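Local coordinates for phosphate binding protein (PDB 4JWO) that probably binds phosphate as the PstS-type solute-binding component of a system that carries it across the cytoplasmic membrane, at residues Val146-Ala151 with Lys254-Ser259; Thr153-Met158 with Glu181-Glu186; Glu162-Trp167 with Val206-Ala211; Ser174-Val179 with Glu186-Phe191. One frame throughout, in Å; residues are numbered along the deposited sequence.

Overall arrangement
From the N terminus, the chain enters the region through strand 134-148, whose last residues pair with strand 254-259 in contact 1; this closes the longest loop, and the other three contacts nest inside it. Strand 157-159 follows and leads into helix 160-167. Contact 2 ties the approach to that strand to the loop at 181-186, and contact 3 joins the helix to the end of helix 198-208, so the two cross along the chain. Contact 4 closes a short loop within the span of contact 3, joining the 3-10 turn 176-178 to the approach to strand 189-192; it crosses contact 2 and shares Glu186 with it. The Lys175-Asp185 salt bridge also links contacts 2 and 4.

Contact 1 of 4, residues Val146-Ala151 with Lys254-Ser259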
loop_
_atom_site.group_PDB
_atom_site.type_symbol
_atom_site.label_atom_id
_atom_site.label_comp_id
_atom_site.label_asym_id
_atom_site.label_seq_id
_atom_site.Cartn_x
_atom_site.Cartn_y
_atom_site.Cartn_z
ATOM N N VAL A 146 -1.897 4.212 -12.377
ATOM C CA VAL A 146 -2.992 4.867 -13.075
ATOM C C VAL A 146 -2.882 4.465 -14.536
ATOM O O VAL A 146 -1.797 4.523 -15.125
ATOM C CB VAL A 146 -2.875 6.384 -12.950
ATOM C CG1 VAL A 146 -3.931 7.075 -13.792
ATOM C CG2 VAL A 146 -2.998 6.779 -11.481
ATOM N N VAL A 147 -3.991 4.018 -15.117
ATOM C CA VAL A 147 -3.971 3.528 -16.484
ATOM C C VAL A 147 -4.970 4.255 -17.366
ATOM O O VAL A 147 -6.015 4.707 -16.911
ATOM C CB VAL A 147 -4.259 2.003 -16.541
ATOM C CG1 VAL A 147 -3.137 1.227 -15.866
ATOM C CG2 VAL A 147 -5.606 1.677 -15.877
ATOM N N ILE A 148 -4.610 4.387 -18.633
ATOM C CA ILE A 148 -5.503 4.890 -19.658
ATOM C C ILE A 148 -5.565 3.880 -20.797
ATOM O O ILE A 148 -4.800 2.908 -20.829
ATOM C CB ILE A 148 -5.064 6.283 -20.157
ATOM C CG1 ILE A 148 -3.596 6.265 -20.587
ATOM C CG2 ILE A 148 -5.281 7.313 -19.059
ATOM C CD1 ILE A 148 -3.068 7.618 -21.124
ATOM N N ASN A 149 -6.485 4.085 -21.728
ATOM C CA ASN A 149 -6.584 3.202 -22.871
ATOM C C ASN A 149 -5.393 3.481 -23.771
ATOM O O ASN A 149 -4.964 4.627 -23.871
ATOM C CB ASN A 149 -7.886 3.487 -23.611
ATOM C CG ASN A 149 -8.131 2.525 -24.733
ATOM O OD1 ASN A 149 -7.667 2.731 -25.859
ATOM N ND2 ASN A 149 -8.871 1.456 -24.442
ATOM N N PRO A 150 -4.834 2.444 -24.414
ATOM C CA PRO A 150 -3.649 2.711 -25.238
ATOM C C PRO A 150 -3.893 3.715 -26.361
ATOM O O PRO A 150 -2.924 4.317 -26.834
ATOM C CB PRO A 150 -3.308 1.330 -25.808
ATOM C CG PRO A 150 -3.780 0.388 -24.744
ATOM C CD PRO A 150 -5.093 0.997 -24.294
ATOM N N ALA A 151 -5.147 3.894 -26.783
ATOM C CA ALA A 151 -5.465 4.851 -27.849
ATOM C C ALA A 151 -5.383 6.304 -27.375
ATOM O O ALA A 151 -5.420 7.226 -28.187
ATOM C CB ALA A 151 -6.831 4.571 -28.436
ATOM N N LYS A 254 -2.126 1.273 -20.950
ATOM C CA LYS A 254 -1.053 2.259 -20.942
ATOM C C LYS A 254 -0.941 2.818 -19.524
ATOM O O LYS A 254 -1.897 3.371 -18.990
ATOM C CB LYS A 254 -1.350 3.370 -21.966
ATOM C CG LYS A 254 -0.346 4.515 -21.951
ATOM C CD LYS A 254 -0.622 5.509 -23.090
ATOM C CE LYS A 254 -0.352 4.894 -24.448
ATOM N NZ LYS A 254 -0.603 5.867 -25.561
ATOM N N ALA A 255 0.222 2.653 -18.893
ATOM C CA ALA A 255 0.409 3.220 -17.568
ATOM C C ALA A 255 0.737 4.698 -17.711
ATOM O O ALA A 255 1.622 5.083 -18.485
ATOM C CB ALA A 255 1.519 2.499 -16.798
ATOM N N VAL A 256 0.015 5.520 -16.964
ATOM C CA VAL A 256 0.261 6.956 -16.946
ATOM C C VAL A 256 1.542 7.255 -16.175
ATOM O O VAL A 256 1.777 6.717 -15.089
ATOM C CB VAL A 256 -0.933 7.693 -16.305
ATOM C CG1 VAL A 256 -0.644 9.180 -16.132
ATOM C CG2 VAL A 256 -2.190 7.470 -17.155
ATOM N N LYS A 257 2.386 8.099 -16.755
ATOM C CA LYS A 257 3.569 8.576 -16.047
ATOM C C LYS A 257 3.138 9.665 -15.072
ATOM O O LYS A 257 2.277 10.474 -15.400
ATOM C CB LYS A 257 4.595 9.111 -17.041
ATOM C CG LYS A 257 4.984 8.094 -18.096
ATOM C CD LYS A 257 5.969 8.680 -19.084
ATOM C CE LYS A 257 6.535 7.609 -19.998
ATOM N NZ LYS A 257 5.481 6.917 -20.782
ATOM N N ILE A 258 3.736 9.680 -13.880
ATOM C CA ILE A 258 3.238 10.503 -12.779
ATOM C C ILE A 258 4.216 11.598 -12.347
ATOM O O ILE A 258 5.380 11.325 -12.040
ATOM C CB ILE A 258 2.879 9.622 -11.558
ATOM C CG1 ILE A 258 1.815 8.579 -11.929
ATOM C CG2 ILE A 258 2.379 10.474 -10.380
ATOM C CD1 ILE A 258 0.453 9.172 -12.276
ATOM N N SER A 259 3.739 12.841 -12.338
ATOM C CA SER A 259 4.504 13.954 -11.786
ATOM C C SER A 259 3.901 14.384 -10.461
ATOM O O SER A 259 2.684 14.457 -10.335
ATOM C CB SER A 259 4.483 15.140 -12.740
ATOM O OG SER A 259 5.186 14.838 -13.926
HETATM O O HOH W 1 0.841 4.967 -13.132
#
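Val146-Ala151 and Lys254-Ser259 meet as antiparallel strand neighbours, at the end of strand 134-148 and the start of strand 254-259, in the mixed sheet. Val147 and Ala255 form a non-hydrogen-bonded pair, with CA atoms 4.5 Å apart, and Ile148 and Lys254 the adjoining hydrogen-bonded pair. In the latter, Ile148 N donates to Lys254 O (2.9 Å), and Lys254 N returns a bond to Ile148 O. Val256 N adds a nearly straight bond to Val146 O (2.8 Å, 169° at the hydrogen). Beyond it the strands diverge, and a water takes over, accepting from Val146 N and donating to Val256 O.

On the face bearing Ile148 and Lys254, CG2 of Val256 packs against CG2 of Ile148 (3.6 Å) and CG1 of Val146 (3.8 Å), the Ile148 and Val256 side chains crossing at about a right angle. The Lys254 chain passes obliquely over Ile148, Lys254 CD lying 3.8 Å from Ile148 CD1. A bend at chi3 (-68°) then turns Lys254 NZ to Pro150 O (3.1 Å), the donor lying 34° from the carbonyl plane. The same ammonium bonds Asn152 O and makes a salt bridge with Glu156. On the other face, Phe246 packs on Val147 and Ala255. Past Ile148, Asn149 makes an Asx turn. This is characteristic antiparallel pairing within the mixed sheet of a PBP-superfamily domain, each strand having a further neighbour.

Contact 2 of 4, residues Thr153-Met158 with Glu181-Glu186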
loop_
_atom_site.group_PDB
_atom_site.type_symbol
_atom_site.label_atom_id
_atom_site.label_comp_id
_atom_site.label_asym_id
_atom_site.label_seq_id
_atom_site.Cartn_x
_atom_site.Cartn_y
_atom_site.Cartn_z
ATOM N N THR A 153 -3.374 9.289 -26.378
ATOM C CA THR A 153 -1.996 9.751 -26.518
ATOM C C THR A 153 -1.775 11.139 -25.933
ATOM O O THR A 153 -0.683 11.704 -26.061
ATOM C CB THR A 153 -1.549 9.762 -27.985
ATOM O OG1 THR A 153 -2.470 10.550 -28.737
ATOM C CG2 THR A 153 -1.507 8.335 -28.544
ATOM N N PHE A 154 -2.805 11.685 -25.293
ATOM C CA PHE A 154 -2.718 13.034 -24.748
ATOM C C PHE A 154 -2.505 13.067 -23.237
ATOM O O PHE A 154 -1.979 14.053 -22.711
ATOM C CB PHE A 154 -3.954 13.873 -25.132
ATOM C CG PHE A 154 -5.250 13.309 -24.618
ATOM C CD1 PHE A 154 -5.702 13.619 -23.345
ATOM C CD2 PHE A 154 -6.000 12.441 -25.399
ATOM C CE1 PHE A 154 -6.883 13.083 -22.861
ATOM C CE2 PHE A 154 -7.191 11.911 -24.923
ATOM C CZ PHE A 154 -7.627 12.228 -23.651
ATOM N N ALA A 155 -2.921 12.016 -22.529
ATOM C CA ALA A 155 -2.779 11.986 -21.065
ATOM C C ALA A 155 -1.667 11.062 -20.591
ATOM O O ALA A 155 -1.757 10.473 -19.508
ATOM C CB ALA A 155 -4.103 11.613 -20.401
ATOM N N GLU A 156 -0.604 10.952 -21.377
ATOM C CA GLU A 156 0.470 9.999 -21.080
ATOM C C GLU A 156 1.258 10.331 -19.817
ATOM O O GLU A 156 1.849 9.447 -19.192
ATOM C CB GLU A 156 1.396 9.825 -22.285
ATOM C CG GLU A 156 0.667 9.183 -23.452
ATOM C CD GLU A 156 1.587 8.848 -24.594
ATOM O OE1 GLU A 156 2.768 9.249 -24.529
ATOM O OE2 GLU A 156 1.130 8.180 -25.554
ATOM N N CYS A 157 1.276 11.613 -19.461
ATOM C CA CYS A 157 1.867 12.069 -18.207
ATOM C C CYS A 157 0.859 12.965 -17.507
ATOM O O CYS A 157 0.289 13.861 -18.127
ATOM C CB CYS A 157 3.156 12.851 -18.453
ATOM S SG CYS A 157 3.851 13.401 -16.854
HETATM N N MSE A 158 0.606 12.706 -16.223
HETATM C CA MSE A 158 -0.352 13.509 -15.468
HETATM C C MSE A 158 0.246 13.877 -14.132
HETATM O O MSE A 158 1.126 13.184 -13.639
HETATM C CB MSE A 158 -1.659 12.743 -15.251
HETATM C CG MSE A 158 -2.346 12.376 -16.559
HETATM SE SE MSE A 158 -3.982 11.400 -16.315
HETATM C CE MSE A 158 -5.046 12.810 -15.504
ATOM N N GLU A 181 -6.017 22.233 -20.183
ATOM C CA GLU A 181 -6.329 23.068 -21.335
ATOM C C GLU A 181 -6.031 22.339 -22.630
ATOM O O GLU A 181 -4.916 21.857 -22.836
ATOM C CB GLU A 181 -5.487 24.352 -21.301
ATOM C CG GLU A 181 -5.732 25.279 -22.475
ATOM C CD GLU A 181 -7.043 26.027 -22.356
ATOM O OE1 GLU A 181 -7.542 26.173 -21.219
ATOM O OE2 GLU A 181 -7.574 26.466 -23.397
ATOM N N GLY A 182 -7.033 22.243 -23.497
ATOM C CA GLY A 182 -6.826 21.727 -24.833
ATOM C C GLY A 182 -7.105 20.248 -25.018
ATOM O O GLY A 182 -7.244 19.793 -26.143
ATOM N N TRP A 183 -7.201 19.499 -23.926
ATOM C CA TRP A 183 -7.492 18.070 -24.030
ATOM C C TRP A 183 -8.897 17.874 -24.618
ATOM O O TRP A 183 -9.736 18.779 -24.541
ATOM C CB TRP A 183 -7.370 17.395 -22.658
ATOM C CG TRP A 183 -5.963 17.076 -22.262
ATOM C CD1 TRP A 183 -4.831 17.351 -22.971
ATOM C CD2 TRP A 183 -5.546 16.413 -21.066
ATOM N NE1 TRP A 183 -3.723 16.893 -22.288
ATOM C CE2 TRP A 183 -4.134 16.315 -21.114
ATOM C CE3 TRP A 183 -6.223 15.885 -19.959
ATOM C CZ2 TRP A 183 -3.389 15.714 -20.096
ATOM C CZ3 TRP A 183 -5.484 15.289 -18.942
ATOM C CH2 TRP A 183 -4.078 15.208 -19.020
ATOM N N PRO A 184 -9.150 16.708 -25.223
ATOM C CA PRO A 184 -10.420 16.509 -25.932
ATOM C C PRO A 184 -11.666 16.732 -25.085
ATOM O O PRO A 184 -11.735 16.385 -23.898
ATOM C CB PRO A 184 -10.340 15.053 -26.397
ATOM C CG PRO A 184 -8.873 14.822 -26.585
ATOM C CD PRO A 184 -8.203 15.604 -25.473
ATOM N N ASP A 185 -12.658 17.336 -25.731
ATOM C CA ASP A 185 -13.981 17.543 -25.153
ATOM C C ASP A 185 -14.731 16.213 -25.181
ATOM O O ASP A 185 -15.713 16.040 -25.908
ATOM C CB ASP A 185 -14.716 18.609 -25.968
ATOM C CG ASP A 185 -16.102 18.914 -25.425
ATOM O OD1 ASP A 185 -16.324 18.704 -24.221
ATOM O OD2 ASP A 185 -16.970 19.366 -26.202
ATOM N N GLU A 186 -14.243 15.263 -24.392
ATOM C CA GLU A 186 -14.754 13.899 -24.409
ATOM C C GLU A 186 -14.876 13.417 -22.978
ATOM O O GLU A 186 -14.092 13.818 -22.119
ATOM C CB GLU A 186 -13.780 12.979 -25.151
ATOM C CG GLU A 186 -13.532 13.345 -26.617
ATOM C CD GLU A 186 -14.734 13.090 -27.509
ATOM O OE1 GLU A 186 -15.674 12.394 -27.065
ATOM O OE2 GLU A 186 -14.736 13.583 -28.661
#
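Phe154 and Trp183 form the aromatic centre of this loop-to-loop contact, between the residues leading into strand 157-159 and the irregular segment Glu181-Glu186. The pair is T-shaped: the phenyl edge points at the indole face, with the Phe154 ring and the five-membered ring of Trp183 having centroids 4.9 Å apart and planes at 61°. The touching atom is CD1 of Phe154, which lies 3.6 Å from CD2 of Trp183 and toward the rim of the indole.

Two CH-pi contacts extend the cluster. Pro184 CD stands 3.6 Å from the centroid of the Phe154 ring, only 1° off its normal, so the proline ring sits squarely over the phenyl face. A chi1 of 61°, with CG of Phe154 between the backbone N and the carbonyl carbon, presents the ring's edge to the indole and a face to the proline. Ala155 CB shares the indole face with Phe154 CD1, lying over the six-membered ring of Trp183 but less centrally, 4.3 Å from its centroid.

Apolar packing completes the group. CG of Met158, present as selenomethionine, meets the indole at its edge, 4.1 Å from CH2 of Trp183, while the rest of that side chain turns toward Leu163 and Ile166 of helix 160-167. Trp176 gives Phe154 a second edge-to-face partner. The disulfide from Cys157 to Cys266 covalently ties this end of the strand.

Phe154 O approaches Trp183 NE1 (3.4 Å) at an angle too poor for a hydrogen bond. With aromatic, CH-pi and aliphatic contacts dominating, the chemistry implies cohesion through shape and ring orientation rather than through polar pairing.

Contact 3 of 4, residues Glu162-Trp167 with Val206-Ala211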
loop_
_atom_site.group_PDB
_atom_site.type_symbol
_atom_site.label_atom_id
_atom_site.label_comp_id
_atom_site.label_asym_id
_atom_site.label_seq_id
_atom_site.Cartn_x
_atom_site.Cartn_y
_atom_site.Cartn_z
ATOM N N GLU A 162 -3.628 17.037 -11.091
ATOM C CA GLU A 162 -4.649 16.704 -12.081
ATOM C C GLU A 162 -5.482 15.514 -11.647
ATOM O O GLU A 162 -6.698 15.495 -11.824
ATOM C CB GLU A 162 -4.031 16.461 -13.458
ATOM C CG GLU A 162 -3.681 17.757 -14.139
ATOM C CD GLU A 162 -2.711 17.592 -15.283
ATOM O OE1 GLU A 162 -2.099 16.509 -15.417
ATOM O OE2 GLU A 162 -2.559 18.565 -16.054
ATOM N N LEU A 163 -4.828 14.523 -11.057
ATOM C CA LEU A 163 -5.563 13.367 -10.561
ATOM C C LEU A 163 -6.520 13.776 -9.442
ATOM O O LEU A 163 -7.632 13.244 -9.335
ATOM C CB LEU A 163 -4.589 12.267 -10.127
ATOM C CG LEU A 163 -3.847 11.627 -11.323
ATOM C CD1 LEU A 163 -2.635 10.809 -10.871
ATOM C CD2 LEU A 163 -4.780 10.755 -12.165
ATOM N N ASN A 164 -6.102 14.733 -8.620
ATOM C CA ASN A 164 -6.952 15.242 -7.546
ATOM C C ASN A 164 -8.133 16.014 -8.117
ATOM O O ASN A 164 -9.253 15.913 -7.639
ATOM C CB ASN A 164 -6.132 16.099 -6.565
ATOM C CG ASN A 164 -6.994 16.837 -5.573
ATOM O OD1 ASN A 164 -7.029 18.070 -5.572
ATOM N ND2 ASN A 164 -7.693 16.099 -4.712
ATOM N N LYS A 165 -7.879 16.775 -9.171
ATOM C CA LYS A 165 -8.933 17.506 -9.851
ATOM C C LYS A 165 -10.035 16.547 -10.325
ATOM O O LYS A 165 -11.221 16.872 -10.283
ATOM C CB LYS A 165 -8.323 18.253 -11.046
ATOM C CG LYS A 165 -9.186 19.328 -11.640
ATOM C CD LYS A 165 -8.413 20.035 -12.748
ATOM C CE LYS A 165 -9.142 21.256 -13.259
ATOM N NZ LYS A 165 -8.381 21.880 -14.377
ATOM N N ILE A 166 -9.627 15.362 -10.761
ATOM C CA ILE A 166 -10.562 14.350 -11.258
ATOM C C ILE A 166 -11.254 13.591 -10.117
ATOM O O ILE A 166 -12.468 13.378 -10.148
ATOM C CB ILE A 166 -9.831 13.329 -12.142
ATOM C CG1 ILE A 166 -9.359 13.985 -13.446
ATOM C CG2 ILE A 166 -10.732 12.145 -12.459
ATOM C CD1 ILE A 166 -8.350 13.160 -14.187
ATOM N N TRP A 167 -10.477 13.184 -9.122
ATOM C CA TRP A 167 -10.942 12.212 -8.126
ATOM C C TRP A 167 -11.431 12.772 -6.800
ATOM O O TRP A 167 -11.999 12.029 -5.996
ATOM C CB TRP A 167 -9.835 11.200 -7.831
ATOM C CG TRP A 167 -9.656 10.185 -8.923
ATOM C CD1 TRP A 167 -8.697 10.186 -9.890
ATOM C CD2 TRP A 167 -10.474 9.029 -9.161
ATOM N NE1 TRP A 167 -8.849 9.091 -10.704
ATOM C CE2 TRP A 167 -9.944 8.366 -10.288
ATOM C CE3 TRP A 167 -11.599 8.483 -8.531
ATOM C CZ2 TRP A 167 -10.489 7.182 -10.791
ATOM C CZ3 TRP A 167 -12.151 7.320 -9.032
ATOM C CH2 TRP A 167 -11.589 6.676 -10.153
ATOM N N VAL A 206 -3.059 9.626 -1.041
ATOM C CA VAL A 206 -1.944 10.368 -1.624
ATOM C C VAL A 206 -2.363 11.287 -2.761
ATOM O O VAL A 206 -1.650 12.243 -3.074
ATOM C CB VAL A 206 -0.771 9.452 -2.031
ATOM C CG1 VAL A 206 -0.292 8.661 -0.807
ATOM C CG2 VAL A 206 -1.165 8.526 -3.183
ATOM N N ILE A 207 -3.532 11.031 -3.334
ATOM C CA ILE A 207 -4.054 11.888 -4.396
ATOM C C ILE A 207 -4.962 12.986 -3.851
ATOM O O ILE A 207 -4.862 14.154 -4.257
ATOM C CB ILE A 207 -4.794 11.074 -5.478
ATOM C CG1 ILE A 207 -3.828 10.116 -6.196
ATOM C CG2 ILE A 207 -5.458 12.001 -6.483
ATOM C CD1 ILE A 207 -2.570 10.799 -6.761
ATOM N N ASN A 208 -5.840 12.634 -2.909
ATOM C CA ASN A 208 -6.785 13.608 -2.376
ATOM C C ASN A 208 -6.422 14.174 -1.012
ATOM O O ASN A 208 -6.822 15.285 -0.668
ATOM C CB ASN A 208 -8.193 13.007 -2.325
ATOM C CG ASN A 208 -8.731 12.695 -3.694
ATOM O OD1 ASN A 208 -8.333 13.316 -4.675
ATOM N ND2 ASN A 208 -9.640 11.730 -3.776
ATOM N N GLY A 209 -5.673 13.409 -0.224
ATOM C CA GLY A 209 -5.344 13.836 1.123
ATOM C C GLY A 209 -5.772 12.900 2.238
ATOM O O GLY A 209 -6.400 11.862 2.008
ATOM N N LYS A 210 -5.431 13.290 3.464
ATOM C CA LYS A 210 -5.651 12.460 4.646
ATOM C C LYS A 210 -7.116 12.101 4.891
ATOM O O LYS A 210 -7.405 11.096 5.537
ATOM C CB LYS A 210 -5.057 13.134 5.887
ATOM N N ALA A 211 -8.033 12.907 4.363
ATOM C CA ALA A 211 -9.464 12.643 4.507
ATOM C C ALA A 211 -9.843 11.290 3.911
ATOM O O ALA A 211 -10.880 10.727 4.256
ATOM C CB ALA A 211 -10.287 13.753 3.873
HETATM O O HOH W 2 -8.733 16.820 -2.193
#
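The C-terminal part of helix 160-167 meets the end of helix 198-208 with Asn164 and Asn208 nearest, their CA atoms 5.4 Å apart. Just beyond, Gly209 leaves helical geometry with positive phi, as the chain turns away.

An asparagine pair carries the polar half of the contact. Asn164 ND2 donates to Asn208 OD1 at 2.9 Å, with an angle of 155° at the hydrogen. The acceptor lies in the amide plane of Asn164, yet the two amide planes stand 63° apart. With CG of Asn164 opposite the backbone N (chi1 170°), the amide reaches across toward the other helix end. The same Asn164 ND2 also donates to a water at 2.8 Å, which in turn donates to Asn208 O, a second link between the helices. Asn208 ND2 bonds chiefly to Ser213 O, with a weak bond from Asn208 ND2 to Trp167 O (3.3 Å).

The apolar half is Ile207, whose CG2 approaches the helix backbone at Leu163 C (3.6 Å) and lies 3.8 Å from Leu163 CB.

Farther round helix 160-167, Ile166 and Trp167 pack on Leu190 and Leu238 of strands 189-192 and 237-242. Trp167 also makes edge-to-face contacts with Phe203, Tyr218 and Tyr240, so helix 160-167 packs on these strands while its flank meets the end of helix 198-208.

Contact 4 of 4, residues Ser174-Val179 with Glu186-Phe191; sequences SKWSEV and EPIQLF
Ser174-Val179 and Glu186-Phe191 form a single beta-type bridge at the base of a loop that precedes strand 189-192, joining Lys175 to Pro187 (CA atoms 4.2 Å apart). Two backbone bonds flank it: Ile188 N to Ser174 O and Trp176 N to Glu186 O, each 2.9 Å. Water links Ser174 O to Ile188 O, donating to both.

Glu178 OE1 accepts from Ser174 N (2.9 Å), nearly along its own C-O bond, and from Lys175 N, which approaches from above the carboxylate plane. This double grip fastens the start of the loop to its 3-10 turn, residues 176-178.

Ile188 supplies the apolar contact, described here for one of its two conformers. Its CG1 lies 3.6 Å from the centroid of the five-membered ring of Trp176, 3° off the normal and so over the face. With CG1 anti to the carbonyl carbon (chi1 -49°) and an extended chi2, CD1 of Ile188 reaches Val179 CG2 (3.7 Å).

Around the loop, Trp176 NE1 bonds Gly236 O, just before strand 237-242, while Leu238 of that strand touches Trp176 and Ile188; Val179 packs on Glu162 and Ile166 of helix 160-167.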
loop_
_atom_site.group_PDB
_atom_site.type_symbol
_atom_site.label_atom_id
_atom_site.label_comp_id
_atom_site.label_asym_id
_atom_site.label_seq_id
_atom_site.Cartn_x
_atom_site.Cartn_y
_atom_site.Cartn_z
ATOM N N SER A 174 -16.050 15.776 -15.646
ATOM C CA SER A 174 -16.663 14.732 -16.445
ATOM C C SER A 174 -15.972 14.582 -17.784
ATOM O O SER A 174 -16.180 13.592 -18.462
ATOM C CB SER A 174 -18.150 15.021 -16.652
ATOM O OG SER A 174 -18.323 16.224 -17.377
ATOM N N LYS A 175 -15.160 15.569 -18.163
ATOM C CA LYS A 175 -14.532 15.597 -19.479
ATOM C C LYS A 175 -13.036 15.849 -19.390
ATOM O O LYS A 175 -12.568 16.586 -18.526
ATOM C CB LYS A 175 -15.161 16.690 -20.348
ATOM C CG LYS A 175 -16.603 16.441 -20.708
ATOM C CD LYS A 175 -17.200 17.624 -21.449
ATOM C CE LYS A 175 -18.587 17.288 -21.976
ATOM N NZ LYS A 175 -19.161 18.400 -22.787
ATOM N N TRP A 176 -12.289 15.266 -20.315
ATOM C CA TRP A 176 -10.843 15.446 -20.312
ATOM C C TRP A 176 -10.449 16.916 -20.464
ATOM O O TRP A 176 -9.446 17.356 -19.902
ATOM C CB TRP A 176 -10.211 14.601 -21.418
ATOM C CG TRP A 176 -10.209 13.134 -21.130
ATOM C CD1 TRP A 176 -11.096 12.209 -21.593
ATOM C CD2 TRP A 176 -9.261 12.415 -20.331
ATOM N NE1 TRP A 176 -10.763 10.957 -21.137
ATOM C CE2 TRP A 176 -9.628 11.055 -20.363
ATOM C CE3 TRP A 176 -8.129 12.793 -19.597
ATOM C CZ2 TRP A 176 -8.915 10.065 -19.678
ATOM C CZ3 TRP A 176 -7.417 11.811 -18.923
ATOM C CH2 TRP A 176 -7.812 10.460 -18.975
ATOM N N SER A 177 -11.239 17.670 -21.230
ATOM C CA SER A 177 -10.969 19.087 -21.506
ATOM C C SER A 177 -10.982 19.915 -20.229
ATOM O O SER A 177 -10.468 21.041 -20.190
ATOM C CB SER A 177 -12.018 19.646 -22.471
ATOM O OG SER A 177 -13.321 19.420 -21.952
ATOM N N GLU A 178 -11.606 19.366 -19.197
ATOM C CA GLU A 178 -11.735 20.053 -17.922
ATOM C C GLU A 178 -10.529 19.801 -17.022
ATOM O O GLU A 178 -10.364 20.474 -16.005
ATOM C CB GLU A 178 -13.028 19.613 -17.211
ATOM C CG GLU A 178 -14.290 20.128 -17.885
ATOM C CD GLU A 178 -15.561 19.474 -17.369
ATOM O OE1 GLU A 178 -15.487 18.328 -16.887
ATOM O OE2 GLU A 178 -16.639 20.102 -17.452
ATOM N N VAL A 179 -9.688 18.837 -17.392
ATOM C CA VAL A 179 -8.513 18.502 -16.589
ATOM C C VAL A 179 -7.314 19.356 -16.980
ATOM O O VAL A 179 -6.642 19.928 -16.132
ATOM C CB VAL A 179 -8.148 17.013 -16.708
ATOM C CG1 VAL A 179 -6.983 16.673 -15.767
ATOM C CG2 VAL A 179 -9.361 16.160 -16.381
ATOM N N GLU A 186 -14.243 15.263 -24.392
ATOM C CA GLU A 186 -14.754 13.899 -24.409
ATOM C C GLU A 186 -14.876 13.417 -22.978
ATOM O O GLU A 186 -14.092 13.818 -22.119
ATOM C CB GLU A 186 -13.780 12.979 -25.151
ATOM C CG GLU A 186 -13.532 13.345 -26.617
ATOM C CD GLU A 186 -14.734 13.090 -27.509
ATOM O OE1 GLU A 186 -15.674 12.394 -27.065
ATOM O OE2 GLU A 186 -14.736 13.583 -28.661
ATOM N N PRO A 187 -15.848 12.534 -22.715
ATOM C CA PRO A 187 -16.043 12.085 -21.332
ATOM C C PRO A 187 -14.874 11.276 -20.803
ATOM O O PRO A 187 -14.246 10.509 -21.539
ATOM C CB PRO A 187 -17.279 11.177 -21.425
ATOM C CG PRO A 187 -17.962 11.575 -22.689
ATOM C CD PRO A 187 -16.880 12.008 -23.625
ATOM N N ILE A 188 -14.564 11.449 -19.524
ATOM C CA ILE A 188 -13.606 10.580 -18.838
ATOM C C ILE A 188 -14.397 9.473 -18.169
ATOM O O ILE A 188 -15.288 9.754 -17.372
ATOM C CB ILE A 188 -12.878 11.287 -17.687
ATOM C CG1 ILE A 188 -12.308 12.629 -18.119
ATOM C CG2 ILE A 188 -11.773 10.383 -17.115
ATOM C CD1 ILE A 188 -11.677 13.372 -16.974
ATOM N N GLN A 189 -14.092 8.223 -18.490
ATOM C CA GLN A 189 -14.802 7.100 -17.878
ATOM C C GLN A 189 -13.922 6.546 -16.774
ATOM O O GLN A 189 -12.872 5.980 -17.046
ATOM C CB GLN A 189 -15.080 6.009 -18.915
ATOM C CG GLN A 189 -15.655 6.506 -20.241
ATOM C CD GLN A 189 -17.109 6.924 -20.144
ATOM O OE1 GLN A 189 -17.709 6.901 -19.067
ATOM N NE2 GLN A 189 -17.688 7.309 -21.277
ATOM N N LEU A 190 -14.348 6.728 -15.529
ATOM C CA LEU A 190 -13.516 6.417 -14.375
ATOM C C LEU A 190 -13.719 5.005 -13.852
ATOM O O LEU A 190 -14.846 4.545 -13.695
ATOM C CB LEU A 190 -13.817 7.391 -13.230
ATOM C CG LEU A 190 -13.511 8.861 -13.516
ATOM C CD1 LEU A 190 -13.962 9.689 -12.322
ATOM C CD2 LEU A 190 -12.016 9.060 -13.775
ATOM N N PHE A 191 -12.601 4.347 -13.549
ATOM C CA PHE A 191 -12.591 3.003 -12.978
ATOM C C PHE A 191 -11.675 2.987 -11.777
ATOM O O PHE A 191 -10.609 3.581 -11.798
ATOM C CB PHE A 191 -12.078 1.991 -14.015
ATOM C CG PHE A 191 -12.980 1.839 -15.202
ATOM C CD1 PHE A 191 -12.823 2.655 -16.319
ATOM C CD2 PHE A 191 -13.985 0.890 -15.202
ATOM C CE1 PHE A 191 -13.674 2.523 -17.417
ATOM C CE2 PHE A 191 -14.832 0.754 -16.288
ATOM C CZ PHE A 191 -14.669 1.571 -17.401
HETATM O O HOH W 3 -17.804 11.514 -17.407
#